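Local coordinates for protein tryptophan--tRNA ligase (PDB 3M5W) that probably attaches tryptophan to its cognate tRNA in an ATP-dependent reaction, as a homodimeric class I aminoacyl-tRNA synthetase, at residues R5-L10 with F138-V143; N20-I25 with A275-A280; Q151-A156 with T172-R177; D220-E225 with E260-F265. One frame throughout, in Å; residues are numbered along the deposited sequence.

Interaction 1 (R5-L10 with F138-V143)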
loop_
_atom_site.group_PDB
_atom_site.type_symbol
_atom_site.label_atom_id
_atom_site.label_comp_id
_atom_site.label_asym_id
_atom_site.label_seq_id
_atom_site.Cartn_x
_atom_site.Cartn_y
_atom_site.Cartn_z
ATOM N N ARG B 5 18.642 16.179 6.447
ATOM C CA ARG B 5 18.098 14.933 6.916
ATOM C C ARG B 5 18.557 13.812 6.004
ATOM O O ARG B 5 18.421 13.897 4.788
ATOM C CB ARG B 5 16.585 15.049 6.964
ATOM C CG ARG B 5 15.871 13.844 7.504
ATOM C CD ARG B 5 15.126 14.299 8.713
ATOM N NE ARG B 5 13.801 14.769 8.398
ATOM C CZ ARG B 5 13.080 15.562 9.183
ATOM N NH1 ARG B 5 11.846 15.912 8.823
ATOM N NH2 ARG B 5 13.586 15.980 10.332
ATOM N N VAL B 6 19.121 12.774 6.619
ATOM C CA VAL B 6 19.692 11.638 5.926
ATOM C C VAL B 6 18.908 10.408 6.347
ATOM O O VAL B 6 18.665 10.229 7.511
ATOM C CB VAL B 6 21.162 11.430 6.344
ATOM C CG1 VAL B 6 21.686 10.128 5.793
ATOM C CG2 VAL B 6 22.016 12.597 5.893
ATOM N N LEU B 7 18.535 9.560 5.402
ATOM C CA LEU B 7 17.593 8.479 5.665
ATOM C C LEU B 7 18.094 7.221 5.026
ATOM O O LEU B 7 18.504 7.225 3.855
ATOM C CB LEU B 7 16.222 8.843 5.088
ATOM C CG LEU B 7 14.958 7.980 5.070
ATOM C CD1 LEU B 7 15.086 6.866 4.135
ATOM C CD2 LEU B 7 14.517 7.498 6.429
ATOM N N THR B 8 18.068 6.142 5.797
ATOM C CA THR B 8 18.680 4.900 5.356
ATOM C C THR B 8 17.796 3.752 5.742
ATOM O O THR B 8 17.414 3.625 6.904
ATOM C CB THR B 8 20.045 4.668 6.045
ATOM O OG1 THR B 8 20.845 5.847 5.923
ATOM C CG2 THR B 8 20.762 3.489 5.425
ATOM N N GLY B 9 17.482 2.924 4.749
ATOM C CA GLY B 9 16.704 1.728 4.940
ATOM C C GLY B 9 17.674 0.600 5.199
ATOM O O GLY B 9 18.626 0.434 4.458
ATOM N N LEU B 10 17.451 -0.146 6.268
ATOM C CA LEU B 10 18.370 -1.202 6.669
ATOM C C LEU B 10 17.657 -2.508 6.439
ATOM O O LEU B 10 16.541 -2.728 6.940
ATOM C CB LEU B 10 18.748 -1.044 8.131
ATOM C CG LEU B 10 19.406 0.303 8.460
ATOM C CD1 LEU B 10 19.873 0.312 9.869
ATOM C CD2 LEU B 10 20.591 0.554 7.566
ATOM N N PHE B 138 9.373 11.557 5.013
ATOM C CA PHE B 138 10.211 12.242 6.013
ATOM C C PHE B 138 10.983 13.483 5.568
ATOM O O PHE B 138 11.853 13.976 6.293
ATOM C CB PHE B 138 11.136 11.232 6.680
ATOM C CG PHE B 138 10.381 10.078 7.243
ATOM C CD1 PHE B 138 9.746 10.188 8.456
ATOM C CD2 PHE B 138 10.225 8.925 6.515
ATOM C CE1 PHE B 138 8.997 9.153 8.930
ATOM C CE2 PHE B 138 9.488 7.897 6.984
ATOM C CZ PHE B 138 8.858 8.005 8.180
ATOM N N ASP B 139 10.644 14.023 4.400
ATOM C CA ASP B 139 11.365 15.185 3.863
ATOM C C ASP B 139 12.868 14.927 3.828
ATOM O O ASP B 139 13.672 15.826 4.067
ATOM C CB ASP B 139 11.078 16.451 4.667
ATOM C CG ASP B 139 9.844 17.207 4.174
ATOM O OD1 ASP B 139 9.448 17.062 2.997
ATOM O OD2 ASP B 139 9.273 17.966 4.980
ATOM N N THR B 140 13.227 13.680 3.534
ATOM C CA THR B 140 14.617 13.295 3.319
ATOM C C THR B 140 15.335 14.237 2.352
ATOM O O THR B 140 14.899 14.393 1.209
ATOM C CB THR B 140 14.655 11.895 2.756
ATOM O OG1 THR B 140 13.899 11.030 3.603
ATOM C CG2 THR B 140 16.019 11.413 2.634
ATOM N N ARG B 141 16.418 14.873 2.830
ATOM C CA ARG B 141 17.430 15.527 1.973
ATOM C C ARG B 141 18.451 14.586 1.260
ATOM O O ARG B 141 18.740 14.743 0.078
ATOM C CB ARG B 141 18.208 16.575 2.769
ATOM C CG ARG B 141 17.451 17.857 2.987
ATOM C CD ARG B 141 17.102 18.537 1.656
ATOM N NE ARG B 141 18.054 19.584 1.315
ATOM C CZ ARG B 141 18.754 19.594 0.190
ATOM N NH1 ARG B 141 18.581 18.610 -0.701
ATOM N NH2 ARG B 141 19.616 20.579 -0.047
ATOM N N ILE B 142 19.016 13.646 2.001
ATOM C CA ILE B 142 20.075 12.778 1.496
ATOM C C ILE B 142 19.742 11.307 1.709
ATOM O O ILE B 142 19.324 10.894 2.794
ATOM C CB ILE B 142 21.438 13.063 2.151
ATOM C CG1 ILE B 142 22.015 14.370 1.624
ATOM C CG2 ILE B 142 22.449 11.985 1.793
ATOM C CD1 ILE B 142 21.674 15.561 2.475
ATOM N N VAL B 143 19.910 10.514 0.664
ATOM C CA VAL B 143 19.704 9.102 0.823
ATOM C C VAL B 143 21.036 8.459 0.538
ATOM O O VAL B 143 21.499 8.476 -0.597
ATOM C CB VAL B 143 18.641 8.589 -0.128
ATOM C CG1 VAL B 143 18.415 7.124 0.135
ATOM C CG2 VAL B 143 17.331 9.400 0.030
#
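Val6 and Ile142 form a single parallel bridge, with Ile142 N bonded to Arg5 O at 2.9 Å and Leu7 N bonded to Ile142 O at 3.0 Å. Val6 CA also donates a CA-H contact to Ile142 O, so this oxygen meets two neighbouring residues of strand 5-10. Next to the bridge, Arg5 reaches across to the loop before strand 142-145. Its CG is anti to the backbone N (chi1 -177°), and bends at chi2 and chi3 bring the guanidinium side-on to Phe138 O. NE makes the straighter bond to that oxygen, 3.0 Å. NH1 adds a second bond to Phe138 O at 3.2 Å from above the carbonyl plane. Gln36 takes NH2, which further fixes the rotation of the group. The bridge is where strand 142-145 joins the edge of strand 5-10 in the Rossmann fold of class I synthetases; strand 36-41 flanks the other edge. Val6 CG2 packs on Ile142 CB at 3.8 Å. Leu7 sits across Thr140 at about a right angle, its CB 3.5 Å from Thr140 OG1. That hydroxyl is bonded to Ile135 O. Leu7 also lies near Asp134, the predicted tryptophan-binding residue, while Phe138 leans on helix 291-320.

Interaction 2 (N20-I25 with A275-A280)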
loop_
_atom_site.group_PDB
_atom_site.type_symbol
_atom_site.label_atom_id
_atom_site.label_comp_id
_atom_site.label_asym_id
_atom_site.label_seq_id
_atom_site.Cartn_x
_atom_site.Cartn_y
_atom_site.Cartn_z
ATOM N N ASN B 20 30.415 -5.290 6.541
ATOM C CA ASN B 20 29.248 -4.492 6.910
ATOM C C ASN B 20 29.621 -3.452 7.968
ATOM O O ASN B 20 29.157 -2.312 7.915
ATOM C CB ASN B 20 28.109 -5.398 7.407
ATOM C CG ASN B 20 27.598 -6.347 6.329
ATOM O OD1 ASN B 20 27.683 -6.043 5.139
ATOM N ND2 ASN B 20 27.070 -7.489 6.734
ATOM N N TYR B 21 30.480 -3.822 8.913
ATOM C CA TYR B 21 30.828 -2.865 9.944
ATOM C C TYR B 21 31.942 -1.886 9.558
ATOM O O TYR B 21 31.781 -0.680 9.671
ATOM C CB TYR B 21 31.148 -3.557 11.274
ATOM C CG TYR B 21 31.509 -2.593 12.380
ATOM C CD1 TYR B 21 30.537 -2.030 13.189
ATOM C CD2 TYR B 21 32.829 -2.247 12.620
ATOM C CE1 TYR B 21 30.871 -1.137 14.219
ATOM C CE2 TYR B 21 33.179 -1.363 13.638
ATOM C CZ TYR B 21 32.197 -0.807 14.435
ATOM O OH TYR B 21 32.559 0.073 15.446
ATOM N N PHE B 22 33.103 -2.372 9.157
ATOM C CA PHE B 22 34.176 -1.410 8.909
ATOM C C PHE B 22 33.906 -0.678 7.613
ATOM O O PHE B 22 34.473 0.368 7.352
ATOM C CB PHE B 22 35.555 -2.070 8.969
ATOM C CG PHE B 22 35.903 -2.531 10.338
ATOM C CD1 PHE B 22 36.315 -1.619 11.308
ATOM C CD2 PHE B 22 35.761 -3.866 10.693
ATOM C CE1 PHE B 22 36.597 -2.044 12.619
ATOM C CE2 PHE B 22 36.027 -4.309 12.017
ATOM C CZ PHE B 22 36.445 -3.408 12.970
ATOM N N GLY B 23 32.966 -1.230 6.850
ATOM C CA GLY B 23 32.578 -0.716 5.557
ATOM C C GLY B 23 31.494 0.334 5.603
ATOM O O GLY B 23 31.613 1.348 4.960
ATOM N N ALA B 24 30.428 0.129 6.352
ATOM C CA ALA B 24 29.327 1.075 6.243
ATOM C C ALA B 24 28.820 1.503 7.587
ATOM O O ALA B 24 28.456 2.667 7.778
ATOM C CB ALA B 24 28.203 0.464 5.476
ATOM N N ILE B 25 28.786 0.554 8.521
ATOM C CA ILE B 25 28.062 0.787 9.754
ATOM C C ILE B 25 28.782 1.710 10.716
ATOM O O ILE B 25 28.150 2.554 11.356
ATOM C CB ILE B 25 27.718 -0.502 10.464
ATOM C CG1 ILE B 25 26.879 -1.383 9.546
ATOM C CG2 ILE B 25 27.043 -0.197 11.780
ATOM C CD1 ILE B 25 26.353 -2.609 10.211
ATOM N N ALA B 275 37.428 -9.844 21.104
ATOM C CA ALA B 275 37.487 -8.772 22.084
ATOM C C ALA B 275 36.785 -7.548 21.556
ATOM O O ALA B 275 36.100 -6.841 22.308
ATOM C CB ALA B 275 38.935 -8.426 22.475
ATOM N N TYR B 276 36.968 -7.286 20.270
ATOM C CA TYR B 276 36.531 -6.008 19.710
ATOM C C TYR B 276 34.997 -5.881 19.743
ATOM O O TYR B 276 34.433 -4.800 19.974
ATOM C CB TYR B 276 37.058 -5.891 18.304
ATOM C CG TYR B 276 36.805 -4.569 17.694
ATOM C CD1 TYR B 276 35.583 -4.298 17.090
ATOM C CD2 TYR B 276 37.780 -3.583 17.690
ATOM C CE1 TYR B 276 35.328 -3.088 16.504
ATOM C CE2 TYR B 276 37.524 -2.342 17.103
ATOM C CZ TYR B 276 36.296 -2.109 16.509
ATOM O OH TYR B 276 36.008 -0.898 15.910
ATOM N N PHE B 277 34.337 -7.016 19.564
ATOM C CA PHE B 277 32.900 -7.062 19.403
ATOM C C PHE B 277 32.201 -7.613 20.648
ATOM O O PHE B 277 30.985 -7.816 20.635
ATOM C CB PHE B 277 32.558 -7.901 18.165
ATOM C CG PHE B 277 32.815 -7.186 16.866
ATOM C CD1 PHE B 277 32.054 -6.059 16.496
ATOM C CD2 PHE B 277 33.810 -7.622 16.012
ATOM C CE1 PHE B 277 32.303 -5.381 15.291
ATOM C CE2 PHE B 277 34.059 -6.951 14.811
ATOM C CZ PHE B 277 33.281 -5.824 14.444
ATOM N N LYS B 278 32.958 -7.836 21.722
ATOM C CA LYS B 278 32.394 -8.461 22.911
ATOM C C LYS B 278 31.255 -7.644 23.496
ATOM O O LYS B 278 30.199 -8.173 23.792
ATOM C CB LYS B 278 33.436 -8.738 23.995
ATOM C CG LYS B 278 32.878 -9.682 25.082
ATOM C CD LYS B 278 33.928 -10.189 26.044
ATOM C CE LYS B 278 34.440 -9.090 26.944
ATOM N NZ LYS B 278 33.641 -9.009 28.221
ATOM N N GLU B 279 31.462 -6.355 23.664
ATOM C CA GLU B 279 30.448 -5.508 24.254
ATOM C C GLU B 279 29.175 -5.404 23.348
ATOM O O GLU B 279 28.049 -5.387 23.838
ATOM C CB GLU B 279 31.093 -4.158 24.550
ATOM C CG GLU B 279 30.251 -3.130 25.226
ATOM C CD GLU B 279 31.107 -1.940 25.667
ATOM O OE1 GLU B 279 30.542 -0.845 25.928
ATOM O OE2 GLU B 279 32.355 -2.104 25.744
ATOM N N ALA B 280 29.369 -5.375 22.034
ATOM C CA ALA B 280 28.266 -5.432 21.058
ATOM C C ALA B 280 27.509 -6.733 21.192
ATOM O O ALA B 280 26.289 -6.741 21.197
ATOM C CB ALA B 280 28.828 -5.354 19.623
#
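Phe277 turns its ring edge to one face of Tyr21 in a T-shaped pair, with centroids 5.4 Å apart and planes at 84°. Phe277 CE1 stands above that face, offset toward the rim. At the edge of Tyr21 lie Phe22 CD2 and Tyr276 OH. Tyr21 in turn places CD2 over the centre of the Phe22 ring, and Tyr276 CD1 lies over the centre of the Phe277 ring. Phe22 and Tyr276 meet obliquely, with planes at 52°. Their nearest atoms are Phe22 CE1 and Tyr276 OH, 3.5 Å apart. Phe277 CZ touches both helix residues, at 4.0 Å from Tyr21 CD2 and 4.0 Å from Phe22 CE2. A chi1 of -180° swings the Tyr21 ring beside its own carbonyl carbon, and the ring meets Tyr276 from the opposite direction. Phe242 adds edge-to-face contacts to Phe22 and to Tyr276. Ile203 and Leu70 pack on Tyr21. Helix 18-31 carries a wider pi-type turn here, in which Ile25 N bonds to Asn20 O. The result is an aromatic cluster at the joint of helices 262-276 and 278-289, packed on the helix that continues from the predicted HIGH motif, with Phe22 close to Val185 of the predicted ATP site.

Interaction 3 (Q151-A156 with T172-R177)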
loop_
_atom_site.group_PDB
_atom_site.type_symbol
_atom_site.label_atom_id
_atom_site.label_comp_id
_atom_site.label_asym_id
_atom_site.label_seq_id
_atom_site.Cartn_x
_atom_site.Cartn_y
_atom_site.Cartn_z
ATOM N N GLN B 151 19.170 4.251 -8.667
ATOM C CA GLN B 151 18.007 4.435 -9.508
ATOM C C GLN B 151 16.811 4.674 -8.626
ATOM O O GLN B 151 15.919 5.441 -8.973
ATOM C CB GLN B 151 17.778 3.245 -10.425
ATOM C CG GLN B 151 16.813 3.562 -11.533
ATOM C CD GLN B 151 16.307 2.313 -12.183
ATOM O OE1 GLN B 151 16.145 1.292 -11.512
ATOM N NE2 GLN B 151 16.083 2.363 -13.497
ATOM N N HIS B 152 16.818 4.002 -7.482
ATOM C CA HIS B 152 15.762 4.119 -6.503
ATOM C C HIS B 152 15.512 5.600 -6.154
ATOM O O HIS B 152 14.385 6.046 -6.138
ATOM C CB HIS B 152 16.091 3.306 -5.237
ATOM C CG HIS B 152 16.566 1.893 -5.493
ATOM N ND1 HIS B 152 17.276 1.522 -6.619
ATOM C CD2 HIS B 152 16.477 0.776 -4.725
ATOM C CE1 HIS B 152 17.570 0.235 -6.549
ATOM N NE2 HIS B 152 17.098 -0.239 -5.409
ATOM N N VAL B 153 16.565 6.360 -5.886
ATOM C CA VAL B 153 16.429 7.751 -5.500
ATOM C C VAL B 153 15.918 8.635 -6.655
ATOM O O VAL B 153 15.175 9.599 -6.452
ATOM C CB VAL B 153 17.732 8.282 -4.992
ATOM C CG1 VAL B 153 17.597 9.777 -4.683
ATOM C CG2 VAL B 153 18.101 7.524 -3.759
ATOM N N GLU B 154 16.312 8.280 -7.873
ATOM C CA GLU B 154 15.848 8.964 -9.073
ATOM C C GLU B 154 14.351 8.769 -9.270
ATOM O O GLU B 154 13.654 9.661 -9.767
ATOM C CB GLU B 154 16.607 8.407 -10.264
ATOM C CG GLU B 154 18.109 8.504 -10.100
ATOM C CD GLU B 154 18.865 8.260 -11.403
ATOM O OE1 GLU B 154 18.271 7.688 -12.357
ATOM O OE2 GLU B 154 20.056 8.654 -11.468
ATOM N N ILE B 155 13.865 7.588 -8.885
ATOM C CA ILE B 155 12.444 7.276 -8.990
ATOM C C ILE B 155 11.689 8.155 -8.005
ATOM O O ILE B 155 10.803 8.896 -8.395
ATOM C CB ILE B 155 12.166 5.756 -8.855
ATOM C CG1 ILE B 155 12.590 5.074 -10.152
ATOM C CG2 ILE B 155 10.676 5.431 -8.536
ATOM C CD1 ILE B 155 12.581 3.608 -10.127
ATOM N N ALA B 156 12.091 8.143 -6.746
ATOM C CA ALA B 156 11.476 9.037 -5.770
ATOM C C ALA B 156 11.527 10.488 -6.254
ATOM O O ALA B 156 10.541 11.216 -6.192
ATOM C CB ALA B 156 12.164 8.890 -4.403
ATOM N N THR B 172 10.292 17.836 -0.547
ATOM C CA THR B 172 11.707 18.050 -0.752
ATOM C C THR B 172 12.180 16.991 -1.712
ATOM O O THR B 172 11.893 15.811 -1.540
ATOM C CB THR B 172 12.478 17.806 0.545
ATOM O OG1 THR B 172 11.947 18.627 1.591
ATOM C CG2 THR B 172 13.937 18.106 0.351
ATOM N N LEU B 173 12.909 17.417 -2.732
ATOM C CA LEU B 173 13.512 16.509 -3.695
ATOM C C LEU B 173 14.756 15.904 -3.073
ATOM O O LEU B 173 15.643 16.631 -2.599
ATOM C CB LEU B 173 13.896 17.277 -4.941
ATOM C CG LEU B 173 12.714 17.935 -5.620
ATOM C CD1 LEU B 173 13.217 18.815 -6.788
ATOM C CD2 LEU B 173 11.765 16.835 -6.078
ATOM N N PRO B 174 14.838 14.569 -3.084
ATOM C CA PRO B 174 15.941 13.945 -2.365
ATOM C C PRO B 174 17.105 13.723 -3.301
ATOM O O PRO B 174 16.951 13.830 -4.513
ATOM C CB PRO B 174 15.328 12.614 -1.916
ATOM C CG PRO B 174 14.414 12.249 -3.023
ATOM C CD PRO B 174 13.861 13.575 -3.559
ATOM N N GLU B 175 18.260 13.405 -2.748
ATOM C CA GLU B 175 19.477 13.317 -3.534
ATOM C C GLU B 175 20.262 12.113 -3.069
ATOM O O GLU B 175 20.424 11.909 -1.873
ATOM C CB GLU B 175 20.298 14.579 -3.338
ATOM C CG GLU B 175 20.930 15.101 -4.619
ATOM C CD GLU B 175 20.988 16.625 -4.660
ATOM O OE1 GLU B 175 20.219 17.264 -3.889
ATOM O OE2 GLU B 175 21.791 17.175 -5.461
ATOM N N ALA B 176 20.707 11.285 -4.002
ATOM C CA ALA B 176 21.570 10.181 -3.633
ATOM C C ALA B 176 22.904 10.776 -3.208
ATOM O O ALA B 176 23.336 11.800 -3.726
ATOM C CB ALA B 176 21.752 9.227 -4.777
ATOM N N ARG B 177 23.527 10.179 -2.203
ATOM C CA ARG B 177 24.913 10.486 -1.914
ATOM C C ARG B 177 25.550 9.141 -1.924
ATOM O O ARG B 177 25.298 8.343 -1.016
ATOM C CB ARG B 177 25.082 11.114 -0.536
ATOM C CG ARG B 177 26.523 11.147 -0.055
ATOM C CD ARG B 177 26.700 10.229 1.119
ATOM N NE ARG B 177 26.159 10.856 2.315
ATOM C CZ ARG B 177 26.119 10.305 3.527
ATOM N NH1 ARG B 177 25.607 11.001 4.540
ATOM N NH2 ARG B 177 26.595 9.076 3.738
#
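Val153 is the first residue of helix segment 151-156 to meet segment 172-177, and its CA lies 6.0 Å from the CA of Ala176. Its CB leaves the helix toward the strand. With chi1 at 176°, CG1 lies on the carbonyl side, which sends this methyl to the strand backbone. There CG1 lies 3.5 Å from Ala176 N and 3.9 Å from Glu175 C. CB and CG2 of Val153 face the methyl of Ala176; the two CB atoms are 4.1 Å apart. Val153 CG1 also comes within 4.4 Å of Pro174 CG, so one valine spans the start of the strand and the residue before it. Val153 further packs on Val143 and Val145 of the neighbouring strand. The contact belongs to a beta-alpha-beta crossover: strand 142-145 leads into helix 150-167, and the chain returns as strand 175-178, parallel to the first. This unit is part of the Rossmann fold of the catalytic domain. Backbone bonds from Val143 to Glu175 and Arg177 tie the two strands. One turn after Val153, Ala156 places its small CB 4.3 Å from Pro174 CG. Ala156 N bonds to His152 O at 3.2 Å within the helix. Between Pro174 and Ala176, Glu175 directs its CB away from the helix. Pro174 O accepts a hydrogen bond from Arg157 NE, on the helix residue that follows Ala156, which sets a polar tie next to the apolar contact.

Interaction 4 (D220-E225 with E260-F265)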
loop_
_atom_site.group_PDB
_atom_site.type_symbol
_atom_site.label_atom_id
_atom_site.label_comp_id
_atom_site.label_asym_id
_atom_site.label_seq_id
_atom_site.Cartn_x
_atom_site.Cartn_y
_atom_site.Cartn_z
ATOM N N ASP B 220 49.772 -18.118 1.975
ATOM C CA ASP B 220 50.905 -18.744 1.306
ATOM C C ASP B 220 51.508 -19.852 2.162
ATOM O O ASP B 220 51.124 -20.037 3.316
ATOM C CB ASP B 220 51.972 -17.699 0.970
ATOM C CG ASP B 220 52.098 -16.631 2.038
ATOM O OD1 ASP B 220 51.276 -16.629 2.979
ATOM O OD2 ASP B 220 53.017 -15.792 1.937
ATOM N N SER B 221 52.455 -20.588 1.587
ATOM C CA SER B 221 53.059 -21.727 2.269
ATOM C C SER B 221 54.409 -21.354 2.874
ATOM O O SER B 221 55.279 -22.207 3.046
ATOM C CB SER B 221 53.222 -22.903 1.305
ATOM O OG SER B 221 52.271 -23.919 1.574
ATOM N N THR B 222 54.575 -20.075 3.195
ATOM C CA THR B 222 55.739 -19.618 3.944
ATOM C C THR B 222 55.896 -20.393 5.248
ATOM O O THR B 222 55.028 -20.342 6.119
ATOM C CB THR B 222 55.653 -18.114 4.259
ATOM O OG1 THR B 222 55.349 -17.388 3.061
ATOM C CG2 THR B 222 56.971 -17.612 4.828
ATOM N N ALA B 223 57.007 -21.110 5.375
ATOM C CA ALA B 223 57.199 -22.037 6.484
ATOM C C ALA B 223 57.082 -21.322 7.827
ATOM O O ALA B 223 57.287 -20.111 7.915
ATOM C CB ALA B 223 58.545 -22.734 6.367
ATOM N N LEU B 224 56.754 -22.079 8.868
ATOM C CA LEU B 224 56.648 -21.523 10.223
ATOM C C LEU B 224 57.813 -20.582 10.663
ATOM O O LEU B 224 57.587 -19.446 11.077
ATOM C CB LEU B 224 56.473 -22.686 11.209
ATOM C CG LEU B 224 55.947 -22.464 12.622
ATOM C CD1 LEU B 224 55.804 -23.810 13.321
ATOM C CD2 LEU B 224 56.905 -21.549 13.388
ATOM N N GLU B 225 59.055 -21.047 10.580
ATOM C CA GLU B 225 60.175 -20.256 11.107
ATOM C C GLU B 225 60.522 -18.992 10.293
ATOM O O GLU B 225 61.080 -18.044 10.837
ATOM C CB GLU B 225 61.430 -21.128 11.314
ATOM C CG GLU B 225 61.291 -22.264 12.342
ATOM C CD GLU B 225 61.083 -21.780 13.787
ATOM O OE1 GLU B 225 61.571 -20.678 14.120
ATOM O OE2 GLU B 225 60.441 -22.506 14.595
ATOM N N GLU B 260 56.795 -17.160 14.403
ATOM C CA GLU B 260 55.361 -17.460 14.600
ATOM C C GLU B 260 54.782 -17.850 13.266
ATOM O O GLU B 260 55.158 -17.273 12.257
ATOM C CB GLU B 260 54.575 -16.268 15.168
ATOM C CG GLU B 260 55.130 -15.689 16.472
ATOM C CD GLU B 260 54.309 -14.511 17.011
ATOM O OE1 GLU B 260 54.904 -13.592 17.636
ATOM O OE2 GLU B 260 53.065 -14.508 16.811
ATOM N N GLY B 261 53.883 -18.830 13.244
ATOM C CA GLY B 261 53.264 -19.234 11.987
ATOM C C GLY B 261 51.870 -18.648 11.825
ATOM O O GLY B 261 51.336 -18.074 12.780
ATOM N N TYR B 262 51.284 -18.794 10.629
ATOM C CA TYR B 262 49.915 -18.350 10.362
ATOM C C TYR B 262 48.873 -18.956 11.292
ATOM O O TYR B 262 47.902 -18.308 11.637
ATOM C CB TYR B 262 49.523 -18.658 8.931
ATOM C CG TYR B 262 50.395 -17.968 7.935
ATOM C CD1 TYR B 262 51.263 -18.687 7.130
ATOM C CD2 TYR B 262 50.372 -16.586 7.815
ATOM C CE1 TYR B 262 52.071 -18.044 6.213
ATOM C CE2 TYR B 262 51.170 -15.938 6.906
ATOM C CZ TYR B 262 52.019 -16.666 6.103
ATOM O OH TYR B 262 52.830 -16.005 5.203
ATOM N N GLY B 263 49.062 -20.198 11.703
ATOM C CA GLY B 263 48.168 -20.794 12.685
ATOM C C GLY B 263 48.152 -19.967 13.950
ATOM O O GLY B 263 47.127 -19.769 14.605
ATOM N N HIS B 264 49.309 -19.456 14.321
ATOM C CA HIS B 264 49.312 -18.637 15.512
ATOM C C HIS B 264 48.714 -17.255 15.288
ATOM O O HIS B 264 48.138 -16.665 16.192
ATOM C CB HIS B 264 50.708 -18.458 16.067
ATOM C CG HIS B 264 50.700 -17.775 17.382
ATOM N ND1 HIS B 264 51.276 -16.541 17.585
ATOM C CD2 HIS B 264 50.115 -18.122 18.552
ATOM C CE1 HIS B 264 51.083 -16.179 18.839
ATOM N NE2 HIS B 264 50.382 -17.118 19.446
ATOM N N PHE B 265 48.906 -16.725 14.091
ATOM C CA PHE B 265 48.388 -15.409 13.756
ATOM C C PHE B 265 46.880 -15.504 13.675
ATOM O O PHE B 265 46.208 -14.667 14.225
ATOM C CB PHE B 265 49.002 -14.875 12.456
ATOM C CG PHE B 265 50.431 -14.469 12.587
ATOM C CD1 PHE B 265 50.853 -13.719 13.677
ATOM C CD2 PHE B 265 51.362 -14.829 11.620
ATOM C CE1 PHE B 265 52.183 -13.338 13.814
ATOM C CE2 PHE B 265 52.695 -14.438 11.744
ATOM C CZ PHE B 265 53.101 -13.692 12.853
HETATM O O HOH W 1 53.302 -20.628 8.921
#
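Tyr262 sends its hydroxyl to the carboxylate of Asp220, with Tyr262 OH 2.8 Å from Asp220 OD1. The contact joins the loop between helices 207-215 and 234-239 to the N-terminal end of helix 262-276, where Gly261 is the N-cap residue. It lies in the helical part of the chain that follows the predicted KMSKS motif, away from the annotated sites. The two side chains cross at about a right angle, and the carboxylate and ring planes are 41° apart. Asp220 CG sits between its backbone N and carbonyl carbon (chi1 36°), and this turns the carboxylate toward the tyrosine. Thr222 approaches the hydroxyl end of the ring at a slant, its CB 3.6 Å from Tyr262 OH. Within the loop, Thr222 OG1 gives Asp220 OD2 a weak hydrogen bond of 3.0 Å, which may help hold the carboxylate. Further along the loop, Leu224 swings CD2 to 4.1 Å from Gly261 N. The alpha carbons of Leu224 and Gly261 are only 4.5 Å apart, a close backbone approach.

A second shell surrounds these groups. A water accepts from Tyr262 N and donates a weak bond to Thr222 O, linking the first turn of the helix to the loop. Lys228 NZ bonds to two carbonyl oxygens that lie 3.5 Å apart, Leu224 O and Glu260 O, which share this amine. Glu260 OE2 pairs with Arg254 NE and also takes a bond from His264 ND1 at 2.8 Å, met in the imidazole plane but from above the carboxylate plane.

Interactions 1 and 3 are neighbours, with centres 10 Å apart. Both reach the same parallel pair of strands: 142-145 belongs to interaction 1, and its neighbour 175-178 to interaction 3. Both lie in the Rossmann fold, near the predicted tryptophan and ATP sites. Interaction 2 lies 23 Å from interaction 1 between centres. Its helix 18-31 follows strand 5-10 in the chain, and its partner segment comes about 250 residues later. That long closure encloses interactions 3 and 4 in sequence. Interaction 4 is 27 Å from interaction 2 between centres, and both use helix 262-276. This helix runs from the surface loop of interaction 4 to the contact with helix 18-31. Interactions 3 and 4 are 50 Å apart between centres.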